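Local coordinates for protein ferulic acid esterase, AmCE1/Fae1A (Anaeromyces mucronatus, PDB 5CXX) that probably hydrolyses feruloyl esters, releasing ferulic acid, as an alpha/beta-hydrolase of the feruloyl esterase type, at residues Arg40-Ile45 with Glu131-Tyr136; Tyr60-Leu65 with Arg160-Ile165; Asp76-Ile81 with Ile96-Val101; Asn149-Gly154 with Tyr263-Thr268; Ile216-Gly219 with Val224-Gln227. One frame throughout, in Å; residues are numbered along the deposited sequence.

Contact 1. Residues Arg40-Ile45 with Glu131-Tyr136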
# COMPACT_ATOMS: atom_id res chain seq x y z
N ARG A 40 3.72 -18.95 4.52
CA ARG A 40 4.01 -17.53 4.68
C ARG A 40 3.18 -16.93 5.81
O ARG A 40 2.30 -17.60 6.36
CB ARG A 40 3.74 -16.77 3.38
CG ARG A 40 4.24 -17.48 2.13
CD ARG A 40 4.18 -16.56 0.92
NE ARG A 40 5.20 -15.51 0.97
CZ ARG A 40 4.93 -14.22 1.16
NH1 ARG A 40 3.68 -13.82 1.32
NH2 ARG A 40 5.92 -13.34 1.20
N LYS A 41 3.47 -15.69 6.17
CA LYS A 41 2.72 -15.00 7.24
C LYS A 41 2.16 -13.68 6.76
O LYS A 41 2.76 -13.02 5.89
CB LYS A 41 3.63 -14.73 8.43
CG LYS A 41 4.07 -16.12 9.17
CD LYS A 41 4.90 -15.91 10.43
CE LYS A 41 5.03 -17.20 11.25
NZ LYS A 41 5.07 -18.37 10.37
N MET A 42 1.01 -13.31 7.33
CA MET A 42 0.47 -11.95 7.11
C MET A 42 -0.25 -11.56 8.41
O MET A 42 -0.72 -12.43 9.14
CB MET A 42 -0.54 -11.84 5.93
CG MET A 42 -1.71 -12.83 6.07
SD MET A 42 -2.58 -12.70 4.47
CE MET A 42 -3.85 -13.99 4.67
N ASN A 43 -0.35 -10.24 8.69
CA ASN A 43 -1.24 -9.81 9.77
C ASN A 43 -2.59 -9.48 9.20
O ASN A 43 -2.72 -8.78 8.19
CB ASN A 43 -0.70 -8.59 10.47
CG ASN A 43 0.50 -8.94 11.33
OD1 ASN A 43 0.40 -9.78 12.23
ND2 ASN A 43 1.66 -8.33 11.05
N VAL A 44 -3.61 -9.97 9.90
CA VAL A 44 -4.97 -9.56 9.63
C VAL A 44 -5.48 -8.74 10.82
O VAL A 44 -5.46 -9.21 11.96
CB VAL A 44 -5.88 -10.78 9.37
CG1 VAL A 44 -7.35 -10.34 9.16
CG2 VAL A 44 -5.38 -11.52 8.12
N ILE A 45 -5.98 -7.55 10.51
CA ILE A 45 -6.48 -6.62 11.54
C ILE A 45 -7.98 -6.43 11.29
O ILE A 45 -8.38 -5.70 10.36
CB ILE A 45 -5.70 -5.31 11.45
CG1 ILE A 45 -4.18 -5.54 11.65
CG2 ILE A 45 -6.31 -4.29 12.47
CD1 ILE A 45 -3.35 -4.37 10.95
N GLU A 131 -3.39 -14.57 -6.55
CA GLU A 131 -3.61 -16.02 -6.59
C GLU A 131 -3.77 -16.65 -5.20
O GLU A 131 -4.34 -17.74 -5.11
CB GLU A 131 -2.44 -16.75 -7.29
CG GLU A 131 -2.29 -16.27 -8.74
CD GLU A 131 -1.10 -16.94 -9.40
OE1 GLU A 131 -0.66 -18.02 -8.96
OE2 GLU A 131 -0.57 -16.38 -10.35
N VAL A 132 -3.22 -16.01 -4.17
CA VAL A 132 -3.17 -16.68 -2.84
C VAL A 132 -3.85 -15.84 -1.76
O VAL A 132 -4.76 -16.37 -1.09
CB VAL A 132 -1.74 -16.98 -2.38
CG1 VAL A 132 -1.79 -17.81 -1.07
CG2 VAL A 132 -1.07 -17.81 -3.43
N ILE A 133 -3.43 -14.59 -1.58
CA ILE A 133 -3.94 -13.84 -0.44
C ILE A 133 -5.41 -13.41 -0.60
O ILE A 133 -6.24 -13.60 0.32
CB ILE A 133 -3.09 -12.62 -0.18
CG1 ILE A 133 -1.72 -13.08 0.42
CG2 ILE A 133 -3.72 -11.69 0.90
CD1 ILE A 133 -0.74 -11.88 0.55
N MET A 134 -5.76 -12.91 -1.76
CA MET A 134 -7.14 -12.49 -1.96
C MET A 134 -8.12 -13.65 -1.83
O MET A 134 -9.14 -13.54 -1.13
CB MET A 134 -7.31 -11.78 -3.31
CG MET A 134 -6.82 -10.40 -3.21
SD MET A 134 -6.86 -9.63 -4.83
CE MET A 134 -8.53 -9.04 -4.82
N PRO A 135 -7.82 -14.83 -2.45
CA PRO A 135 -8.73 -15.97 -2.21
C PRO A 135 -8.75 -16.40 -0.73
O PRO A 135 -9.80 -16.79 -0.21
CB PRO A 135 -8.16 -17.09 -3.10
CG PRO A 135 -7.44 -16.32 -4.23
CD PRO A 135 -6.88 -15.10 -3.58
N TYR A 136 -7.61 -16.34 -0.04
CA TYR A 136 -7.61 -16.72 1.38
C TYR A 136 -8.58 -15.83 2.16
O TYR A 136 -9.38 -16.28 2.97
CB TYR A 136 -6.19 -16.57 1.92
CG TYR A 136 -6.09 -17.09 3.35
CD1 TYR A 136 -6.44 -16.25 4.43
CD2 TYR A 136 -5.64 -18.39 3.62
CE1 TYR A 136 -6.39 -16.74 5.76
CE2 TYR A 136 -5.58 -18.86 4.92
CZ TYR A 136 -5.97 -18.04 5.97
OH TYR A 136 -5.91 -18.56 7.26
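The backbone N of Y136 donates to V132 O at 3.0 Å in helix 125-140, and Y136 has CG anti to its backbone N (chi1 -174°), which directs the ring toward M42 of strand 38-45. In this alpha/beta-hydrolase fold the helix packs against one face of the central sheet, and M42 reaches across to I133 and Y136, while V44 of the same strand touches M137. The M42 CG sits between the backbone N and the carbonyl carbon (chi1 55°), and beyond CG the chain runs extended, carrying the thioether straight out from the strand. The sulfur goes to I133, with SD 3.9 Å from I133 CG2 as the two side chains slide past one another in opposite directions. The terminal methyl travels on to Y136. There the approach to the ring is slanted. If an alanine stood in place of M42, I133 and the Y136 ring would probably lose their shared partner, with a gap opening between strand and helix. R40 NH2 donates to Y102 O and D100 O. The Y136 ring stacks with H140 of the same helix, which is irregular here, with a wider pi-type turn at 131-133 and a kink at P135, whose N makes no bond to the preceding turn. The tightest touch of the contact is M42 CE to Y136 CD1, 3.4 Å.

Contact 2. Residues Tyr60-Leu65 with Arg160-Ile165. With FER (3-(4-hydroxy-3-methoxyphenyl)-2-propenoic acid), chain D.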
# COMPACT_ATOMS: atom_id res chain seq x y z
N TYR A 60 -5.10 -3.73 1.64
CA TYR A 60 -3.80 -4.43 1.76
C TYR A 60 -2.70 -3.39 1.81
O TYR A 60 -2.65 -2.55 0.91
CB TYR A 60 -3.62 -5.34 0.53
CG TYR A 60 -4.68 -6.40 0.42
CD1 TYR A 60 -4.53 -7.58 1.12
CD2 TYR A 60 -5.84 -6.18 -0.34
CE1 TYR A 60 -5.51 -8.56 1.05
CE2 TYR A 60 -6.83 -7.15 -0.41
CZ TYR A 60 -6.66 -8.34 0.33
OH TYR A 60 -7.67 -9.32 0.26
N TYR A 61 -1.88 -3.42 2.87
CA TYR A 61 -0.88 -2.35 3.11
C TYR A 61 0.52 -2.97 3.12
O TYR A 61 0.80 -3.84 3.98
CB TYR A 61 -1.22 -1.72 4.47
CG TYR A 61 -0.55 -0.39 4.81
CD1 TYR A 61 0.44 0.21 4.00
CD2 TYR A 61 -0.93 0.26 5.98
CE1 TYR A 61 0.98 1.46 4.38
CE2 TYR A 61 -0.38 1.52 6.34
CZ TYR A 61 0.58 2.07 5.53
OH TYR A 61 1.13 3.28 5.87
N LEU A 62 1.35 -2.56 2.16
CA LEU A 62 2.61 -3.25 1.83
C LEU A 62 3.82 -2.51 2.40
O LEU A 62 4.04 -1.34 2.09
CB LEU A 62 2.75 -3.34 0.29
CG LEU A 62 1.52 -3.85 -0.49
CD1 LEU A 62 1.97 -4.14 -1.91
CD2 LEU A 62 0.89 -5.14 0.13
N HIS A 63 4.66 -3.23 3.18
CA HIS A 63 5.91 -2.66 3.64
C HIS A 63 6.95 -2.45 2.57
O HIS A 63 6.79 -2.84 1.41
CB HIS A 63 6.47 -3.61 4.72
CG HIS A 63 6.83 -4.99 4.19
ND1 HIS A 63 7.96 -5.22 3.43
CD2 HIS A 63 6.21 -6.19 4.34
CE1 HIS A 63 8.03 -6.52 3.13
NE2 HIS A 63 6.98 -7.13 3.66
N GLY A 64 8.06 -1.85 2.98
CA GLY A 64 9.15 -1.56 2.07
C GLY A 64 10.25 -2.62 2.01
O GLY A 64 10.13 -3.75 2.54
N LEU A 65 11.32 -2.25 1.33
CA LEU A 65 12.40 -3.19 1.11
C LEU A 65 12.98 -3.60 2.46
O LEU A 65 13.10 -2.80 3.39
CB LEU A 65 13.53 -2.50 0.26
CG LEU A 65 14.38 -3.36 -0.65
CD1 LEU A 65 13.50 -3.98 -1.75
CD2 LEU A 65 15.54 -2.51 -1.17
N ARG A 160 5.90 1.21 -4.71
CA ARG A 160 6.16 0.81 -6.07
C ARG A 160 5.30 -0.39 -6.45
O ARG A 160 4.66 -0.41 -7.53
CB ARG A 160 7.68 0.51 -6.23
CG ARG A 160 7.91 -0.60 -7.26
CD ARG A 160 9.44 -0.72 -7.60
NE ARG A 160 9.66 -2.04 -8.15
CZ ARG A 160 10.81 -2.36 -8.77
NH1 ARG A 160 11.78 -1.45 -8.93
NH2 ARG A 160 10.98 -3.61 -9.22
N THR A 161 5.22 -1.36 -5.53
CA THR A 161 4.50 -2.58 -5.85
C THR A 161 3.00 -2.27 -5.90
O THR A 161 2.28 -2.81 -6.77
CB THR A 161 4.81 -3.66 -4.76
OG1 THR A 161 6.25 -3.89 -4.84
CG2 THR A 161 4.05 -4.98 -5.06
N SER A 162 2.52 -1.41 -5.01
CA SER A 162 1.09 -1.03 -5.04
C SER A 162 0.71 -0.33 -6.34
O SER A 162 -0.36 -0.59 -6.91
CB SER A 162 0.75 -0.09 -3.86
OG SER A 162 0.84 -0.78 -2.64
N LEU A 163 1.59 0.57 -6.83
CA LEU A 163 1.27 1.26 -8.08
C LEU A 163 1.29 0.30 -9.27
O LEU A 163 0.43 0.37 -10.15
CB LEU A 163 2.30 2.38 -8.36
CG LEU A 163 2.04 3.62 -7.53
CD1 LEU A 163 3.29 4.59 -7.58
CD2 LEU A 163 0.79 4.39 -8.05
N TYR A 164 2.28 -0.61 -9.27
CA TYR A 164 2.38 -1.57 -10.37
C TYR A 164 1.11 -2.43 -10.43
O TYR A 164 0.51 -2.62 -11.50
CB TYR A 164 3.65 -2.43 -10.14
CG TYR A 164 3.80 -3.58 -11.10
CD1 TYR A 164 3.94 -3.36 -12.47
CD2 TYR A 164 3.92 -4.86 -10.59
CE1 TYR A 164 4.12 -4.44 -13.33
CE2 TYR A 164 4.11 -5.97 -11.47
CZ TYR A 164 4.17 -5.72 -12.82
OH TYR A 164 4.38 -6.79 -13.68
N ILE A 165 0.75 -3.00 -9.28
CA ILE A 165 -0.40 -3.89 -9.27
C ILE A 165 -1.67 -3.10 -9.54
O ILE A 165 -2.59 -3.53 -10.29
CB ILE A 165 -0.48 -4.66 -7.94
CG1 ILE A 165 0.73 -5.61 -7.78
CG2 ILE A 165 -1.82 -5.45 -7.91
CD1 ILE A 165 0.83 -6.14 -6.31
C4 FER D . 16.34 1.51 -5.03
C5 FER D . 16.41 2.33 -3.86
C6 FER D . 15.52 2.12 -2.84
C3 FER D . 15.29 0.57 -5.13
C2 FER D . 14.41 0.34 -4.11
C1 FER D . 14.51 1.12 -2.97
C10 FER D . 14.13 -0.89 -6.47
C7 FER D . 13.56 0.84 -1.85
C8 FER D . 13.73 1.27 -0.59
C9 FER D . 12.66 0.90 0.44
O1 FER D . 11.65 0.19 0.16
O2 FER D . 12.83 1.29 1.63
O4 FER D . 17.16 1.63 -6.10
O3 FER D . 15.31 -0.11 -6.31
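The guanidinium of R160 meets the ferulic acid obliquely, with R160 NH1 3.4 Å from the methoxy carbon FER C10; NH1 also donates to P183 O, while NH2 of the same group forms a salt bridge with D123. A second flat group is the H63 imidazole: G64 O lies in the plane of the H63 ring, and H63 ND1 donates to a lone pair of G64 O at 2.8 Å, a bond within the loop after the strand. One residue on, L65 N gives a nearly straight bond (172°) to FER O1 at 2.7 Å. G64 has no side chain, and a CB in that place would run into FER O1. M157 N also binds the ligand, a pairing of backbone N-H groups consistent with an oxyanion hole. Behind this pocket, L62 carries the direct contact with the helix. Its CD1 lies 3.9 Å from T161 CG2, the two side chains crossing at about a right angle. It also touches S162 OG, which in one of two modelled positions bonds to G158 O, so this touch is less certain. Strand 58-62 runs between strands 95-99 and 150-155; L62 faces helix 157-168 and F125 of helix 125-140, whereas Y61, on the reverse of the sheet, stacks with F262 of helix 255-266.

Contact 3. Residues Asp76-Ile81 with Ile96-Val101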
# COMPACT_ATOMS: atom_id res chain seq x y z
N ASP A 76 2.23 3.78 15.51
CA ASP A 76 0.77 3.55 15.73
C ASP A 76 -0.11 4.15 14.63
O ASP A 76 -1.33 3.96 14.68
CB ASP A 76 0.37 4.13 17.10
CG ASP A 76 0.68 3.20 18.23
OD1 ASP A 76 1.17 2.06 18.01
OD2 ASP A 76 0.40 3.58 19.41
N SER A 77 0.44 4.86 13.62
CA SER A 77 -0.44 5.43 12.61
C SER A 77 -1.27 4.38 11.90
O SER A 77 -2.39 4.68 11.53
CB SER A 77 0.36 6.24 11.56
OG SER A 77 1.37 5.41 10.99
N THR A 78 -0.74 3.18 11.67
CA THR A 78 -1.48 2.21 10.86
C THR A 78 -2.77 1.81 11.54
O THR A 78 -3.85 1.74 10.91
CB THR A 78 -0.58 0.97 10.60
OG1 THR A 78 0.57 1.42 9.86
CG2 THR A 78 -1.29 -0.17 9.80
N LEU A 79 -2.66 1.47 12.83
CA LEU A 79 -3.86 1.11 13.60
C LEU A 79 -4.69 2.31 14.00
O LEU A 79 -5.91 2.17 14.18
CB LEU A 79 -3.46 0.35 14.90
CG LEU A 79 -2.77 -0.99 14.68
CD1 LEU A 79 -2.28 -1.54 16.05
CD2 LEU A 79 -3.72 -1.99 13.98
N ALA A 80 -4.08 3.47 14.21
CA ALA A 80 -4.87 4.59 14.78
C ALA A 80 -5.66 5.36 13.73
O ALA A 80 -6.78 5.79 14.00
CB ALA A 80 -3.96 5.57 15.54
N ILE A 81 -5.08 5.57 12.56
CA ILE A 81 -5.71 6.46 11.58
C ILE A 81 -7.11 6.02 11.12
O ILE A 81 -8.05 6.85 11.15
CB ILE A 81 -4.76 6.65 10.35
CG1 ILE A 81 -3.67 7.69 10.72
CG2 ILE A 81 -5.56 7.10 9.09
CD1 ILE A 81 -2.53 7.81 9.65
N ILE A 96 -7.85 -4.55 7.65
CA ILE A 96 -6.52 -4.17 7.15
C ILE A 96 -5.65 -5.42 7.15
O ILE A 96 -5.60 -6.17 8.14
CB ILE A 96 -5.88 -3.12 8.10
CG1 ILE A 96 -6.75 -1.84 8.19
CG2 ILE A 96 -4.41 -2.74 7.57
CD1 ILE A 96 -6.22 -1.00 9.38
N VAL A 97 -5.00 -5.69 6.01
CA VAL A 97 -4.09 -6.84 5.88
C VAL A 97 -2.68 -6.33 5.64
O VAL A 97 -2.46 -5.51 4.74
CB VAL A 97 -4.56 -7.76 4.73
CG1 VAL A 97 -3.55 -8.96 4.51
CG2 VAL A 97 -6.00 -8.31 5.01
N LEU A 98 -1.73 -6.81 6.43
CA LEU A 98 -0.29 -6.46 6.25
C LEU A 98 0.43 -7.72 5.77
O LEU A 98 0.76 -8.62 6.58
CB LEU A 98 0.36 -5.97 7.54
CG LEU A 98 -0.41 -4.91 8.33
CD1 LEU A 98 0.42 -4.49 9.57
CD2 LEU A 98 -0.73 -3.71 7.40
N PRO A 99 0.67 -7.84 4.47
CA PRO A 99 1.38 -9.02 3.96
C PRO A 99 2.89 -8.92 4.20
O PRO A 99 3.43 -7.87 4.50
CB PRO A 99 1.12 -9.00 2.45
CG PRO A 99 -0.11 -8.06 2.29
CD PRO A 99 0.15 -6.99 3.37
N ASP A 100 3.52 -10.09 4.05
CA ASP A 100 4.96 -10.13 3.75
C ASP A 100 5.10 -10.01 2.24
O ASP A 100 4.60 -10.88 1.50
CB ASP A 100 5.51 -11.46 4.28
CG ASP A 100 6.97 -11.69 3.92
OD1 ASP A 100 7.57 -10.86 3.19
OD2 ASP A 100 7.50 -12.75 4.40
N VAL A 101 5.65 -8.89 1.78
CA VAL A 101 5.62 -8.55 0.35
C VAL A 101 6.74 -9.26 -0.43
O VAL A 101 6.68 -9.32 -1.66
CB VAL A 101 5.76 -7.01 0.17
CG1 VAL A 101 5.56 -6.59 -1.34
CG2 VAL A 101 4.71 -6.36 1.05
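T78 sits in the first turn of helix 77-87, facing I96 and L98 of strand 95-99, with A80 N bonded to D76 O at 2.8 Å as the helix gets under way. The two elements are the helix and second strand of a beta-alpha-beta unit that starts with strand 58-62, and the contact closes that unit where the helix lies over its second strand. I96 and L98 are two residues apart, so both point to the helix, while V97 between them points to M137 on the reverse of the sheet. T78 puts its methyl toward L98, with CG2 4.3 Å from L98 CD2, a loose touch. Its hydroxyl is occupied otherwise, by M72 O in the loop before the helix. I96 has CG1 anti to its carbonyl carbon (chi1 -60°), and this carries CD1 up to the helix backbone rather than to a side chain. The strand beneath is held on both flanks: backbone hydrogen bonds join I96 and L98 to I45 and N43, and V97 to V59 and Y61. L98 also packs on Y61 and L73. The buried carbonyl T78 O has no polar partner in the model; what this contact offers it is the methyl I96 CD1 at 3.9 Å.

Contact 4. Residues Asn149-Gly154 with Tyr263-Thr268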
# COMPACT_ATOMS: atom_id res chain seq x y z
N ASN A 149 -14.38 -2.29 -3.25
CA ASN A 149 -14.17 -2.75 -1.85
C ASN A 149 -12.77 -3.18 -1.61
O ASN A 149 -12.51 -3.83 -0.61
CB ASN A 149 -15.14 -3.90 -1.53
CG ASN A 149 -16.56 -3.41 -1.64
OD1 ASN A 149 -16.90 -2.39 -1.02
ND2 ASN A 149 -17.36 -4.03 -2.50
N THR A 150 -11.84 -2.82 -2.49
CA THR A 150 -10.48 -3.36 -2.41
C THR A 150 -9.48 -2.21 -2.57
O THR A 150 -9.44 -1.53 -3.62
CB THR A 150 -10.24 -4.38 -3.52
OG1 THR A 150 -11.23 -5.43 -3.43
CG2 THR A 150 -8.86 -5.05 -3.33
N ALA A 151 -8.65 -1.96 -1.54
CA ALA A 151 -7.59 -0.94 -1.60
C ALA A 151 -6.23 -1.56 -1.44
O ALA A 151 -6.08 -2.60 -0.78
CB ALA A 151 -7.78 0.11 -0.51
N LEU A 152 -5.23 -0.93 -2.08
CA LEU A 152 -3.86 -1.44 -2.03
C LEU A 152 -2.94 -0.26 -1.85
O LEU A 152 -2.96 0.68 -2.70
CB LEU A 152 -3.53 -2.21 -3.34
CG LEU A 152 -2.09 -2.77 -3.40
CD1 LEU A 152 -1.91 -3.85 -2.30
CD2 LEU A 152 -1.89 -3.39 -4.79
N CYS A 153 -2.19 -0.22 -0.74
CA CYS A 153 -1.28 0.88 -0.54
C CYS A 153 0.02 0.37 0.09
O CYS A 153 0.11 -0.79 0.44
CB CYS A 153 -1.91 2.01 0.33
SG CYS A 153 -2.42 1.47 2.02
N GLY A 154 1.03 1.24 0.12
CA GLY A 154 2.33 0.74 0.57
C GLY A 154 3.32 1.87 0.77
O GLY A 154 3.06 3.00 0.38
N TYR A 263 -3.17 8.86 6.07
CA TYR A 263 -4.26 9.73 6.53
C TYR A 263 -5.09 10.27 5.37
O TYR A 263 -6.34 10.21 5.40
CB TYR A 263 -3.63 10.90 7.32
CG TYR A 263 -4.57 12.02 7.73
CD1 TYR A 263 -5.57 11.81 8.68
CD2 TYR A 263 -4.43 13.31 7.17
CE1 TYR A 263 -6.41 12.83 9.10
CE2 TYR A 263 -5.27 14.36 7.59
CZ TYR A 263 -6.26 14.10 8.55
OH TYR A 263 -7.07 15.13 8.97
N ASN A 264 -4.43 10.83 4.33
CA ASN A 264 -5.24 11.27 3.19
C ASN A 264 -5.88 10.11 2.43
O ASN A 264 -7.05 10.21 2.00
CB ASN A 264 -4.33 12.10 2.27
CG ASN A 264 -4.08 13.49 2.80
OD1 ASN A 264 -4.94 14.36 2.65
ND2 ASN A 264 -2.91 13.70 3.40
N PHE A 265 -5.16 9.01 2.29
CA PHE A 265 -5.70 7.90 1.54
C PHE A 265 -6.98 7.32 2.15
O PHE A 265 -7.96 7.04 1.47
CB PHE A 265 -4.61 6.84 1.41
CG PHE A 265 -4.98 5.62 0.56
CD1 PHE A 265 -5.26 5.77 -0.82
CD2 PHE A 265 -5.02 4.37 1.14
CE1 PHE A 265 -5.55 4.62 -1.60
CE2 PHE A 265 -5.35 3.23 0.39
CZ PHE A 265 -5.60 3.36 -0.97
N ILE A 266 -6.94 7.10 3.48
CA ILE A 266 -8.07 6.40 4.13
C ILE A 266 -9.31 7.29 4.19
O ILE A 266 -10.44 6.82 4.32
CB ILE A 266 -7.62 5.92 5.54
CG1 ILE A 266 -6.57 4.81 5.38
CG2 ILE A 266 -8.83 5.40 6.39
CD1 ILE A 266 -7.07 3.49 4.76
N GLN A 267 -9.10 8.61 4.05
CA GLN A 267 -10.25 9.49 3.91
C GLN A 267 -10.99 9.30 2.58
O GLN A 267 -12.13 9.78 2.44
CB GLN A 267 -9.81 10.95 4.00
CG GLN A 267 -9.54 11.38 5.42
CD GLN A 267 -9.06 12.79 5.47
OE1 GLN A 267 -9.85 13.74 5.31
NE2 GLN A 267 -7.76 12.98 5.63
N THR A 268 -10.34 8.66 1.61
CA THR A 268 -10.98 8.51 0.29
C THR A 268 -11.52 7.10 0.03
O THR A 268 -12.30 6.90 -0.90
CB THR A 268 -10.01 8.82 -0.85
OG1 THR A 268 -9.07 7.76 -1.02
CG2 THR A 268 -9.31 10.17 -0.66
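Strand 150-155 passes beneath the C-terminal end of helix 255-266, the backbones coming nearest at C153 and F265, whose CA atoms are 8.6 Å apart. One side chain, the F265 ring, spans most of that distance. Its CG is anti to the backbone N (chi1 -176°), which throws the ring out from the helix to the sheet. F265 CZ comes 3.9 Å from A151 CB and CE2 3.7 Å from C153 CB, so the ring reaches two strand residues whose CB atoms both point at the helix. The backbone carbonyl between them is near too, L152 O lying 4.1 Å from F265 CZ. The C153 sulfur joins in: SG stands 4.7 Å from the F265 ring centroid, 55° off the ring normal, an oblique sulfur-aromatic contact. Y175 and F179 of the next strand pack on the same ring. With an alanine in place of F265, C153 SG would probably be left without this aromatic neighbour, and a gap would open over A151. Behind the ring the chain winds up: F265 O accepts from both T268 N and T268 OG1 (2.8 Å). Q267 NE2 lies over the centre of the Y263 ring while donating to Y263 O from well above its carbonyl plane. The contact is mostly apolar, with the polarisable sulfur and one carbonyl at the ring, so it depends on close fit rather than directed bonds, just before the strand enters a probable nucleophile elbow at G154.

Contact 5. Residues Ile216-Gly219 with Val224-Gln227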
# COMPACT_ATOMS: atom_id res chain seq x y z
N ILE A 216 -0.41 9.53 -4.47
CA ILE A 216 1.03 9.37 -4.32
C ILE A 216 1.53 10.52 -3.45
O ILE A 216 1.13 11.69 -3.67
CB ILE A 216 1.76 9.45 -5.67
CG1 ILE A 216 1.27 8.40 -6.62
CG2 ILE A 216 3.29 9.29 -5.43
CD1 ILE A 216 1.93 8.56 -8.04
N ASP A 217 2.38 10.21 -2.45
CA ASP A 217 3.08 11.30 -1.74
C ASP A 217 4.53 10.98 -1.56
O ASP A 217 5.01 9.87 -1.92
CB ASP A 217 2.40 11.69 -0.37
CG ASP A 217 2.84 10.82 0.85
OD1 ASP A 217 3.16 9.65 0.66
OD2 ASP A 217 2.87 11.36 1.99
N CYS A 218 5.24 11.98 -1.06
CA CYS A 218 6.66 11.81 -0.74
C CYS A 218 7.13 12.99 0.08
O CYS A 218 6.65 14.11 -0.15
CB CYS A 218 7.53 11.71 -2.03
SG CYS A 218 9.24 11.13 -1.72
N GLY A 219 8.07 12.79 1.01
CA GLY A 219 8.77 13.90 1.62
C GLY A 219 9.51 14.73 0.56
O GLY A 219 9.94 14.23 -0.49
N VAL A 224 16.17 8.31 0.22
CA VAL A 224 16.20 6.92 -0.24
C VAL A 224 15.57 6.82 -1.64
O VAL A 224 16.18 6.16 -2.51
CB VAL A 224 15.46 6.00 0.71
CG1 VAL A 224 15.33 4.51 0.19
CG2 VAL A 224 16.19 6.02 2.07
N VAL A 225 14.41 7.46 -1.85
CA VAL A 225 13.80 7.36 -3.18
C VAL A 225 13.82 8.69 -3.95
O VAL A 225 13.41 8.72 -5.08
CB VAL A 225 12.33 6.81 -3.12
CG1 VAL A 225 12.29 5.39 -2.43
CG2 VAL A 225 11.33 7.78 -2.40
N GLY A 226 14.27 9.78 -3.31
CA GLY A 226 14.57 11.02 -4.03
C GLY A 226 13.40 11.56 -4.82
O GLY A 226 12.30 11.74 -4.27
N GLN A 227 13.65 11.71 -6.13
CA GLN A 227 12.67 12.32 -7.03
C GLN A 227 11.88 11.27 -7.76
O GLN A 227 11.12 11.63 -8.71
CB GLN A 227 13.40 13.21 -8.02
CG GLN A 227 14.06 14.38 -7.28
CD GLN A 227 13.04 15.32 -6.67
OE1 GLN A 227 12.24 15.90 -7.39
NE2 GLN A 227 13.07 15.46 -5.35
O HOH W 1 12.41 13.59 -2.10
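C218 turns its SG anti to the backbone N (chi1 -167°), and V225 holds CG2 between its backbone N and carbonyl carbon; together these rotations bring C218 SG to 4.0 Å from V225 CG2. The sulfur also lies beside the backbone of the next residue, 4.0 Å from G226 O, so one thiol sits against both the methyl and the carbonyl of the returning loop. C218 also packs on W245 of the neighbouring strand and on P229 in helix 228-238. A water joins the two segments, donating to G219 O at 3.0 Å and to G226 O at 2.9 Å, and thereby satisfying a carbonyl on each. In the alpha/beta-hydrolase fold, the loop leaving a late sheet strand such as 213-219 commonly carries the acid of a catalytic triad, and here D222 lies in that loop, in a geometry that fits a charge relay with H253 and S156. D222 OD1 accepts from the backbone N of both V224 and V225, so the start of the 224-227 segment is held to that carboxylate by two bonds. The V225 side chain touches S156 and H253, and V224 touches the bound ferulic acid. G226 then bends the chain away with a positive phi (56°), a backbone setting that favours glycine. Q227 follows at the N-cap position of helix 228-238.

All five contacts hang on one mixed eight-stranded sheet. Contacts 1 and 2 lie on one face, under helices 125-140 and 157-168, their centres 14 Å apart; contacts 3 and 4, with centres 11 Å apart, lie on the other. There helices 77-87 and 255-266 cover the sheet. Contact 5 lies near one edge of the sheet, on the strand beside the outermost 244-248, about 28 Å from contact 1 between centres. Along the chain contacts 1 and 2 cross, contact 3 is nested inside both, and contact 5 is nested inside contact 4. Contacts 1 and 3, 3 and 2, and 2 and 4 are joined through neighbouring strands. Contacts 2 and 5 both contribute residues to the ferulic acid pocket, so distant parts of the sequence meet there.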